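Local coordinates for protein probable enoyl-CoA hydratase/isomerase (Pseudomonas aeruginosa, PDB 7BOR) that binds coenzyme A and, as a crotonase-family member, probably acts on enoyl-CoA thioesters, perhaps as a delta(3)-delta(2)-enoyl-CoA isomerase, at residues 130-134 with 238-242; 136-142 with 221-225; 73-77 with 226-230. All coordinates share one frame; numbering follows the deposited sequence.

Contact 1 of 3, residues 130-134 with 238-242; sequences VNLGL and AIEAL. With COA (coenzyme A), chain C.
Leu132 and Ala241 meet first: the CB methyl of Ala241 points toward the loop and rests on the backbone of Leu132, 3.5 Å from its carbonyl carbon C. One turn back along helix 236-245, Ala238 presses its own backbone against the same residue, and Ala238 CA lies 3.3 Å from Leu132 O, a CA-H...O contact rather than a true hydrogen bond. With small alanines at both positions, the backbones come very close, and the CA atoms of Gly133 and Ala238 are 4.1 Å apart. Gly133 has a positive phi of 66° and presents bare backbone to Ala238.

Around this backbone contact lie the leucines. Leu134 brings CD2 to 3.7 Å from Ala238 CB, while Leu132 CD1 touches Leu242 CD2 at 4.0 Å. In Leu132, CG stands beside the backbone N (chi1 -65°), and from it the two methyls part: CD1 to Leu242 and coenzyme A, CD2 to the Ala241 carbonyl, 3.8 Å from its O. Leu132 CD1 also approaches O5P of coenzyme A to 3.3 Å, so the residue that packs on the helix is a wall of the ligand pocket as well.

Farther out, Leu233 of helix 200-233 touches both Leu134 and Leu242, and Arg232 binds the Gly133 carbonyl. Leu242 also packs on Ile66, whose backbone N is hydrogen-bonded to the ligand. No hydrogen bond joins the two segments, so they are held by apolar packing and close backbone approach. This is the C-terminal helix of a crotonase-fold protein laid against a loop that lines the coenzyme A pocket.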
loop_
_atom_site.group_PDB
_atom_site.type_symbol
_atom_site.label_atom_id
_atom_site.label_comp_id
_atom_site.label_asym_id
_atom_site.label_seq_id
_atom_site.Cartn_x
_atom_site.Cartn_y
_atom_site.Cartn_z
ATOM N N VAL A 130 -15.163 4.442 4.413
ATOM C CA VAL A 130 -16.443 4.840 4.978
ATOM C C VAL A 130 -17.270 5.667 3.995
ATOM O O VAL A 130 -18.503 5.533 3.923
ATOM C CB VAL A 130 -16.162 5.590 6.295
ATOM C CG1 VAL A 130 -15.483 7.035 5.999
ATOM C CG2 VAL A 130 -17.387 5.698 7.096
ATOM N N ASN A 131 -16.624 6.548 3.231
ATOM C CA ASN A 131 -17.359 7.284 2.218
ATOM C C ASN A 131 -18.022 6.359 1.194
ATOM O O ASN A 131 -18.983 6.778 0.541
ATOM C CB ASN A 131 -16.428 8.249 1.498
ATOM C CG ASN A 131 -15.538 9.016 2.462
ATOM O OD1 ASN A 131 -14.508 8.507 2.977
ATOM N ND2 ASN A 131 -15.965 10.219 2.768
ATOM N N LEU A 132 -17.518 5.139 1.026
ATOM C CA LEU A 132 -17.997 4.207 0.011
ATOM C C LEU A 132 -18.813 3.075 0.619
ATOM O O LEU A 132 -18.976 2.020 -0.007
ATOM C CB LEU A 132 -16.812 3.651 -0.771
ATOM C CG LEU A 132 -16.007 4.634 -1.614
ATOM C CD1 LEU A 132 -14.747 4.003 -2.225
ATOM C CD2 LEU A 132 -16.898 5.271 -2.697
ATOM N N GLY A 133 -19.312 3.269 1.837
ATOM C CA GLY A 133 -20.016 2.226 2.550
ATOM C C GLY A 133 -19.162 1.044 2.923
ATOM O O GLY A 133 -19.693 -0.029 3.228
ATOM N N LEU A 134 -17.851 1.233 2.973
ATOM C CA LEU A 134 -16.912 0.187 3.295
ATOM C C LEU A 134 -16.247 0.479 4.640
ATOM O O LEU A 134 -16.557 1.457 5.309
ATOM C CB LEU A 134 -15.910 0.043 2.148
ATOM C CG LEU A 134 -16.566 -0.358 0.808
ATOM C CD1 LEU A 134 -15.594 -0.209 -0.368
ATOM C CD2 LEU A 134 -17.093 -1.784 0.875
ATOM N N ALA A 238 -22.762 -0.013 0.158
ATOM C CA ALA A 238 -21.563 0.104 -0.646
ATOM C C ALA A 238 -21.849 0.018 -2.143
ATOM O O ALA A 238 -21.318 0.810 -2.913
ATOM C CB ALA A 238 -20.548 -0.955 -0.250
ATOM N N ILE A 239 -22.661 -0.935 -2.597
ATOM C CA ILE A 239 -22.942 -0.964 -4.031
ATOM C C ILE A 239 -23.421 0.409 -4.506
ATOM O O ILE A 239 -22.984 0.910 -5.550
ATOM C CB ILE A 239 -23.948 -2.090 -4.354
ATOM C CG1 ILE A 239 -23.230 -3.442 -4.260
ATOM C CG2 ILE A 239 -24.581 -1.878 -5.709
ATOM C CD1 ILE A 239 -24.195 -4.705 -4.144
ATOM N N GLU A 240 -24.279 1.066 -3.724
ATOM C CA GLU A 240 -24.793 2.382 -4.110
ATOM C C GLU A 240 -23.675 3.427 -4.140
ATOM O O GLU A 240 -23.523 4.151 -5.132
ATOM C CB GLU A 240 -25.916 2.840 -3.164
ATOM C CG GLU A 240 -26.497 4.242 -3.504
ATOM C CD GLU A 240 -27.185 4.943 -2.316
ATOM O OE1 GLU A 240 -27.101 4.406 -1.182
ATOM O OE2 GLU A 240 -27.803 6.032 -2.518
ATOM N N ALA A 241 -22.904 3.543 -3.053
ATOM C CA ALA A 241 -21.806 4.520 -3.008
ATOM C C ALA A 241 -20.762 4.258 -4.090
ATOM O O ALA A 241 -20.167 5.200 -4.627
ATOM C CB ALA A 241 -21.140 4.508 -1.624
ATOM N N LEU A 242 -20.506 2.992 -4.407
ATOM C CA LEU A 242 -19.463 2.636 -5.358
ATOM C C LEU A 242 -19.854 3.012 -6.785
ATOM O O LEU A 242 -19.049 3.591 -7.532
ATOM C CB LEU A 242 -19.176 1.129 -5.262
ATOM C CG LEU A 242 -18.221 0.641 -4.183
ATOM C CD1 LEU A 242 -18.055 -0.910 -4.229
ATOM C CD2 LEU A 242 -16.896 1.377 -4.342
HETATM N N1A COA C . -11.381 2.612 -10.014
HETATM C C2A COA C . -11.840 2.641 -11.296
HETATM N N3A COA C . -11.616 3.716 -12.110
HETATM C C4A COA C . -10.906 4.733 -11.593
HETATM C C5A COA C . -10.437 4.724 -10.328
HETATM C C6A COA C . -10.688 3.635 -9.521
HETATM N N6A COA C . -10.248 3.444 -8.131
HETATM N N7A COA C . -9.769 5.888 -10.090
HETATM C C8A COA C . -9.819 6.644 -11.209
HETATM N N9A COA C . -10.520 5.915 -12.070
HETATM C C1B COA C . -10.714 6.445 -13.435
HETATM C C2B COA C . -11.951 7.473 -13.585
HETATM O O2B COA C . -13.207 6.686 -13.543
HETATM C C3B COA C . -11.650 8.009 -14.734
HETATM O O3B COA C . -11.973 7.079 -15.850
HETATM P P3B COA C . -12.225 7.597 -17.369
HETATM O O7A COA C . -11.241 8.684 -17.752
HETATM O O8A COA C . -13.638 8.110 -17.427
HETATM O O9A COA C . -12.008 6.421 -18.275
HETATM C C4B COA C . -10.110 8.167 -14.782
HETATM O O4B COA C . -9.616 7.021 -13.874
HETATM C C5B COA C . -9.627 9.405 -14.300
HETATM O O5B COA C . -9.973 9.434 -12.953
HETATM P P1A COA C . -10.566 10.822 -12.326
HETATM O O1A COA C . -11.313 10.580 -11.030
HETATM O O2A COA C . -11.472 11.578 -13.272
HETATM O O3A COA C . -9.224 11.749 -12.087
HETATM P P2A COA C . -9.263 12.825 -10.837
HETATM O O4A COA C . -8.000 13.675 -10.944
HETATM O O5A COA C . -10.556 13.566 -11.001
HETATM O O6A COA C . -9.368 12.043 -9.374
HETATM C CBP COA C . -8.745 10.542 -7.611
HETATM C CCP COA C . -8.221 11.351 -8.853
HETATM C CDP COA C . -7.711 9.417 -7.250
HETATM C CEP COA C . -8.933 11.482 -6.394
HETATM C CAP COA C . -10.128 9.995 -8.091
HETATM O OAP COA C . -9.907 9.304 -9.283
HETATM C C9P COA C . -10.761 9.013 -7.106
HETATM O O9P COA C . -11.271 9.370 -6.085
HETATM N N8P COA C . -10.725 7.594 -7.520
HETATM C C7P COA C . -11.280 6.531 -6.679
HETATM C C6P COA C . -10.566 6.479 -5.295
HETATM C C5P COA C . -11.234 5.294 -4.526
HETATM O O5P COA C . -12.314 5.374 -4.054
HETATM N N4P COA C . -10.467 4.068 -4.398
HETATM C C3P COA C . -11.059 2.928 -3.742
HETATM C C2P COA C . -10.986 3.081 -2.246
HETATM S S1P COA C . -11.738 1.557 -1.629
#

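Contact 2 of 3, residues 136-142 with 221-225; sequences PEFGSSL and VIAEE
Glu225 drives its carboxylate into the turn that leads to helix 140-148, and there the contact is tightest. Glu225 OE1 takes the N-H of Gly139, the residue at the N-cap position, with Gly139 N 2.6 Å away; the donor comes in on the syn side, 20° out of the carboxylate plane. Glu225 OE2 has two donors from Ser141: the backbone N at 3.1 Å, nearly in line with the C-O bond, and the hydroxyl OG at 2.6 Å on the anti lone pair. The Ser141 hydroxyl can do this because chi1 of 65° sets OG between its own backbone N and carbonyl carbon. The Glu225 chain runs extended beyond CG, long enough to reach the turn.

Looser apolar contacts flank the carboxylate. Val221 CG1 lies 4.1 Å from Leu142 CB, and Ile222 CD1 lies at the edge of the Phe138 ring, 4.2 Å from Phe138 CD1. The ring's other neighbours include His113, stacked on it. Two waters bridge the segments: one donates to both Pro136 O and Glu225 O, the other accepts from Phe138 N and donates to Glu225 OE1.

Three direct protein donors and a water therefore grip this buried carboxylate. Such a setting, at the N-terminal end of a helix, would probably stabilise its negative charge and fix the turn against helix 200-233.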
loop_
_atom_site.group_PDB
_atom_site.type_symbol
_atom_site.label_atom_id
_atom_site.label_comp_id
_atom_site.label_asym_id
_atom_site.label_seq_id
_atom_site.Cartn_x
_atom_site.Cartn_y
_atom_site.Cartn_z
ATOM N N PRO A 136 -12.402 -0.333 7.256
ATOM C CA PRO A 136 -10.943 -0.364 7.116
ATOM C C PRO A 136 -10.420 -1.711 6.646
ATOM O O PRO A 136 -10.982 -2.773 6.937
ATOM C CB PRO A 136 -10.418 -0.048 8.526
ATOM C CG PRO A 136 -11.587 0.583 9.241
ATOM C CD PRO A 136 -12.832 -0.047 8.621
ATOM N N GLU A 137 -9.253 -1.656 6.007
ATOM C CA GLU A 137 -8.644 -2.797 5.333
ATOM C C GLU A 137 -7.137 -2.752 5.570
ATOM O O GLU A 137 -6.594 -1.768 6.120
ATOM C CB GLU A 137 -9.133 -2.754 3.869
ATOM C CG GLU A 137 -8.194 -3.073 2.838
ATOM C CD GLU A 137 -7.299 -1.932 2.508
ATOM O OE1 GLU A 137 -7.015 -1.103 3.404
ATOM O OE2 GLU A 137 -6.852 -1.918 1.347
ATOM N N PHE A 138 -6.489 -3.891 5.261
ATOM C CA PHE A 138 -5.036 -4.109 5.364
ATOM C C PHE A 138 -4.490 -3.842 6.791
ATOM O O PHE A 138 -3.317 -3.495 6.985
ATOM C CB PHE A 138 -4.317 -3.273 4.294
ATOM C CG PHE A 138 -3.059 -3.923 3.709
ATOM C CD1 PHE A 138 -2.469 -5.021 4.307
ATOM C CD2 PHE A 138 -2.478 -3.410 2.574
ATOM C CE1 PHE A 138 -1.341 -5.572 3.785
ATOM C CE2 PHE A 138 -1.351 -3.978 2.051
ATOM C CZ PHE A 138 -0.780 -5.018 2.643
ATOM N N GLY A 139 -5.292 -4.090 7.815
ATOM C CA GLY A 139 -4.836 -3.928 9.177
ATOM C C GLY A 139 -4.786 -2.501 9.707
ATOM O O GLY A 139 -4.348 -2.275 10.848
ATOM N N SER A 140 -5.268 -1.543 8.927
ATOM C CA SER A 140 -5.255 -0.147 9.321
ATOM C C SER A 140 -6.097 0.101 10.554
ATOM O O SER A 140 -5.837 1.068 11.264
ATOM C CB SER A 140 -5.763 0.698 8.173
ATOM O OG SER A 140 -7.094 0.366 7.802
ATOM N N SER A 141 -7.115 -0.746 10.821
ATOM C CA SER A 141 -7.910 -0.591 12.039
ATOM C C SER A 141 -7.106 -0.940 13.270
ATOM O O SER A 141 -7.437 -0.503 14.373
ATOM C CB SER A 141 -9.170 -1.480 11.998
ATOM O OG SER A 141 -8.823 -2.842 11.996
ATOM N N LEU A 142 -6.046 -1.717 13.106
ATOM C CA LEU A 142 -5.106 -1.916 14.200
ATOM C C LEU A 142 -3.928 -0.933 14.168
ATOM O O LEU A 142 -3.564 -0.365 15.200
ATOM C CB LEU A 142 -4.578 -3.344 14.135
ATOM C CG LEU A 142 -3.483 -3.713 15.131
ATOM C CD1 LEU A 142 -4.121 -3.752 16.501
ATOM C CD2 LEU A 142 -2.857 -4.978 14.690
ATOM N N VAL A 221 -6.332 -9.522 12.664
ATOM C CA VAL A 221 -7.116 -8.339 12.322
ATOM C C VAL A 221 -7.401 -8.308 10.824
ATOM O O VAL A 221 -8.523 -8.015 10.398
ATOM C CB VAL A 221 -6.421 -7.053 12.796
ATOM C CG1 VAL A 221 -7.104 -5.828 12.120
ATOM C CG2 VAL A 221 -6.477 -6.952 14.330
ATOM N N ILE A 222 -6.390 -8.565 9.989
ATOM C CA ILE A 222 -6.633 -8.525 8.547
ATOM C C ILE A 222 -7.750 -9.520 8.171
ATOM O O ILE A 222 -8.557 -9.261 7.266
ATOM C CB ILE A 222 -5.305 -8.808 7.814
ATOM C CG1 ILE A 222 -4.347 -7.597 7.944
ATOM C CG2 ILE A 222 -5.491 -9.070 6.321
ATOM C CD1 ILE A 222 -2.958 -7.819 7.343
ATOM N N ALA A 223 -7.831 -10.655 8.880
ATOM C CA ALA A 223 -8.908 -11.618 8.607
ATOM C C ALA A 223 -10.272 -11.085 9.044
ATOM O O ALA A 223 -11.245 -11.184 8.290
ATOM C CB ALA A 223 -8.617 -12.972 9.260
ATOM N N GLU A 224 -10.387 -10.504 10.247
ATOM C CA GLU A 224 -11.694 -9.950 10.621
ATOM C C GLU A 224 -12.098 -8.824 9.663
ATOM O O GLU A 224 -13.208 -8.838 9.106
ATOM C CB GLU A 224 -11.725 -9.459 12.075
ATOM C CG GLU A 224 -13.172 -9.080 12.551
ATOM C CD GLU A 224 -13.284 -8.552 14.020
ATOM O OE1 GLU A 224 -12.262 -8.406 14.738
ATOM O OE2 GLU A 224 -14.422 -8.268 14.466
ATOM N N GLU A 225 -11.188 -7.846 9.423
ATOM C CA GLU A 225 -11.504 -6.748 8.514
ATOM C C GLU A 225 -11.996 -7.271 7.171
ATOM O O GLU A 225 -12.933 -6.727 6.587
ATOM C CB GLU A 225 -10.270 -5.853 8.227
ATOM C CG GLU A 225 -9.680 -5.089 9.376
ATOM C CD GLU A 225 -8.397 -4.386 8.946
ATOM O OE1 GLU A 225 -7.836 -4.819 7.901
ATOM O OE2 GLU A 225 -8.001 -3.420 9.647
HETATM O O HOH W 1 -13.204 -4.138 7.226
HETATM O O HOH W 2 -7.907 -6.252 5.543
#

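Contact 3 of 3, residues 73-77 with 226-230; sequences PPSLR and GDIFS
Arg77 and Asp227 meet at the exposed end of the contact, with guanidinium and carboxylate planes 41° apart. The stronger half of the salt bridge is Arg77 NH2 to Asp227 OD2, 2.8 Å long with an N-H...O angle of 148°. It reaches OD2 on the syn side, and both partners sit somewhat out of each other's plane. Arg77 NE to Asp227 OD1, at 3.4 Å, is a weak bond, although OD1 does lie in the guanidinium plane, at its edge. The twist between the two groups thus accompanies one good bond and one weak one. Arg77 is extended from CG to NE, which lets its guanidinium reach Asp227.

Leu76 points inward and crosses Phe229 obliquely. Both its methyls come to Phe229 CD2, Leu76 CD1 at 3.7 Å and Leu76 CD2 at 3.9 Å. The Leu76 CD2 methyl also rests on the bare CA of Gly226, 3.8 Å away. With CG anti to the backbone N (chi1 -163°), the Phe229 ring is brought within reach of both these methyls. At the other end, Ser230 OG lies 3.5 Å from Pro74 O.

The chemistry is divided: a buried leucine-phenylalanine contact on the inside and an ion pair on the exposed side, whose strength solvent would probably moderate, together fasten the 73-77 loop to helix 200-233.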
loop_
_atom_site.group_PDB
_atom_site.type_symbol
_atom_site.label_atom_id
_atom_site.label_comp_id
_atom_site.label_asym_id
_atom_site.label_seq_id
_atom_site.Cartn_x
_atom_site.Cartn_y
_atom_site.Cartn_z
ATOM N N PRO A 73 -17.167 -8.901 -6.581
ATOM C CA PRO A 73 -16.719 -8.626 -5.211
ATOM C C PRO A 73 -15.822 -9.745 -4.694
ATOM O O PRO A 73 -16.288 -10.873 -4.470
ATOM C CB PRO A 73 -18.017 -8.541 -4.397
ATOM C CG PRO A 73 -19.105 -8.324 -5.399
ATOM C CD PRO A 73 -18.648 -9.010 -6.661
ATOM N N PRO A 74 -14.543 -9.448 -4.453
ATOM C CA PRO A 74 -13.633 -10.477 -3.958
ATOM C C PRO A 74 -13.864 -10.763 -2.481
ATOM O O PRO A 74 -14.168 -9.857 -1.693
ATOM C CB PRO A 74 -12.246 -9.859 -4.196
ATOM C CG PRO A 74 -12.462 -8.392 -3.965
ATOM C CD PRO A 74 -13.910 -8.107 -4.427
ATOM N N SER A 75 -13.762 -12.057 -2.126
ATOM C CA SER A 75 -13.394 -12.459 -0.772
ATOM C C SER A 75 -11.946 -12.056 -0.534
ATOM O O SER A 75 -11.052 -12.540 -1.235
ATOM C CB SER A 75 -13.540 -13.967 -0.584
ATOM O OG SER A 75 -12.753 -14.434 0.516
ATOM N N LEU A 76 -11.706 -11.163 0.434
ATOM C CA LEU A 76 -10.367 -10.611 0.561
ATOM C C LEU A 76 -9.339 -11.711 0.781
ATOM O O LEU A 76 -8.307 -11.724 0.110
ATOM C CB LEU A 76 -10.317 -9.567 1.676
ATOM C CG LEU A 76 -10.245 -8.150 1.107
ATOM C CD1 LEU A 76 -11.458 -7.916 0.192
ATOM C CD2 LEU A 76 -10.185 -7.095 2.196
ATOM N N ARG A 77 -9.616 -12.675 1.668
ATOM C CA ARG A 77 -8.653 -13.753 1.898
ATOM C C ARG A 77 -8.176 -14.359 0.574
ATOM O O ARG A 77 -6.999 -14.262 0.200
ATOM C CB ARG A 77 -9.261 -14.867 2.759
ATOM C CG ARG A 77 -10.036 -14.474 3.995
ATOM C CD ARG A 77 -10.757 -15.709 4.557
ATOM N NE ARG A 77 -11.431 -15.420 5.823
ATOM C CZ ARG A 77 -10.880 -15.609 7.018
ATOM N NH1 ARG A 77 -9.643 -16.100 7.098
ATOM N NH2 ARG A 77 -11.559 -15.307 8.122
ATOM N N GLY A 226 -11.347 -8.318 6.665
ATOM C CA GLY A 226 -11.625 -8.786 5.323
ATOM C C GLY A 226 -12.993 -9.416 5.213
ATOM O O GLY A 226 -13.642 -9.302 4.172
ATOM N N ASP A 227 -13.447 -10.065 6.282
ATOM C CA ASP A 227 -14.792 -10.642 6.308
ATOM C C ASP A 227 -15.841 -9.535 6.327
ATOM O O ASP A 227 -16.770 -9.539 5.510
ATOM C CB ASP A 227 -14.952 -11.583 7.519
ATOM C CG ASP A 227 -14.250 -12.962 7.322
ATOM O OD1 ASP A 227 -14.271 -13.564 6.206
ATOM O OD2 ASP A 227 -13.669 -13.457 8.317
ATOM N N ILE A 228 -15.679 -8.544 7.225
ATOM C CA ILE A 228 -16.547 -7.365 7.199
ATOM C C ILE A 228 -16.538 -6.713 5.818
ATOM O O ILE A 228 -17.593 -6.382 5.271
ATOM C CB ILE A 228 -16.145 -6.356 8.289
ATOM C CG1 ILE A 228 -16.055 -7.036 9.676
ATOM C CG2 ILE A 228 -17.138 -5.178 8.309
ATOM C CD1 ILE A 228 -17.392 -7.491 10.271
ATOM N N PHE A 229 -15.346 -6.510 5.240
ATOM C CA PHE A 229 -15.207 -5.770 3.983
ATOM C C PHE A 229 -15.883 -6.511 2.838
ATOM O O PHE A 229 -16.576 -5.916 1.994
ATOM C CB PHE A 229 -13.716 -5.608 3.661
ATOM C CG PHE A 229 -13.391 -4.552 2.634
ATOM C CD1 PHE A 229 -13.085 -3.242 3.027
ATOM C CD2 PHE A 229 -13.275 -4.878 1.292
ATOM C CE1 PHE A 229 -12.732 -2.301 2.084
ATOM C CE2 PHE A 229 -12.918 -3.928 0.351
ATOM C CZ PHE A 229 -12.666 -2.650 0.744
ATOM N N SER A 230 -15.596 -7.805 2.744
ATOM C CA SER A 230 -16.228 -8.643 1.741
ATOM C C SER A 230 -17.746 -8.599 1.878
ATOM O O SER A 230 -18.471 -8.434 0.896
ATOM C CB SER A 230 -15.686 -10.068 1.890
ATOM O OG SER A 230 -16.301 -10.905 0.932
#

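From the N terminus, the chain first reaches 73-77, the loop between helices 66-71 and 80-90, which waits for 226-230 to close contact 3. The 130-134 loop comes next, then 136-142 at the start of helix 140-148. Returning on helix 200-233, the chain closes contact 2 at 221-225 and contact 3 directly after it; helix 236-245 closes contact 1 last. Contact 2 therefore nests within both others, whereas contacts 1 and 3 cross. Phe229 of contact 3 touches Leu134 of contact 1 and Glu137 of contact 2. Together they tie three loop regions to the two last helices, beside the bound coenzyme A.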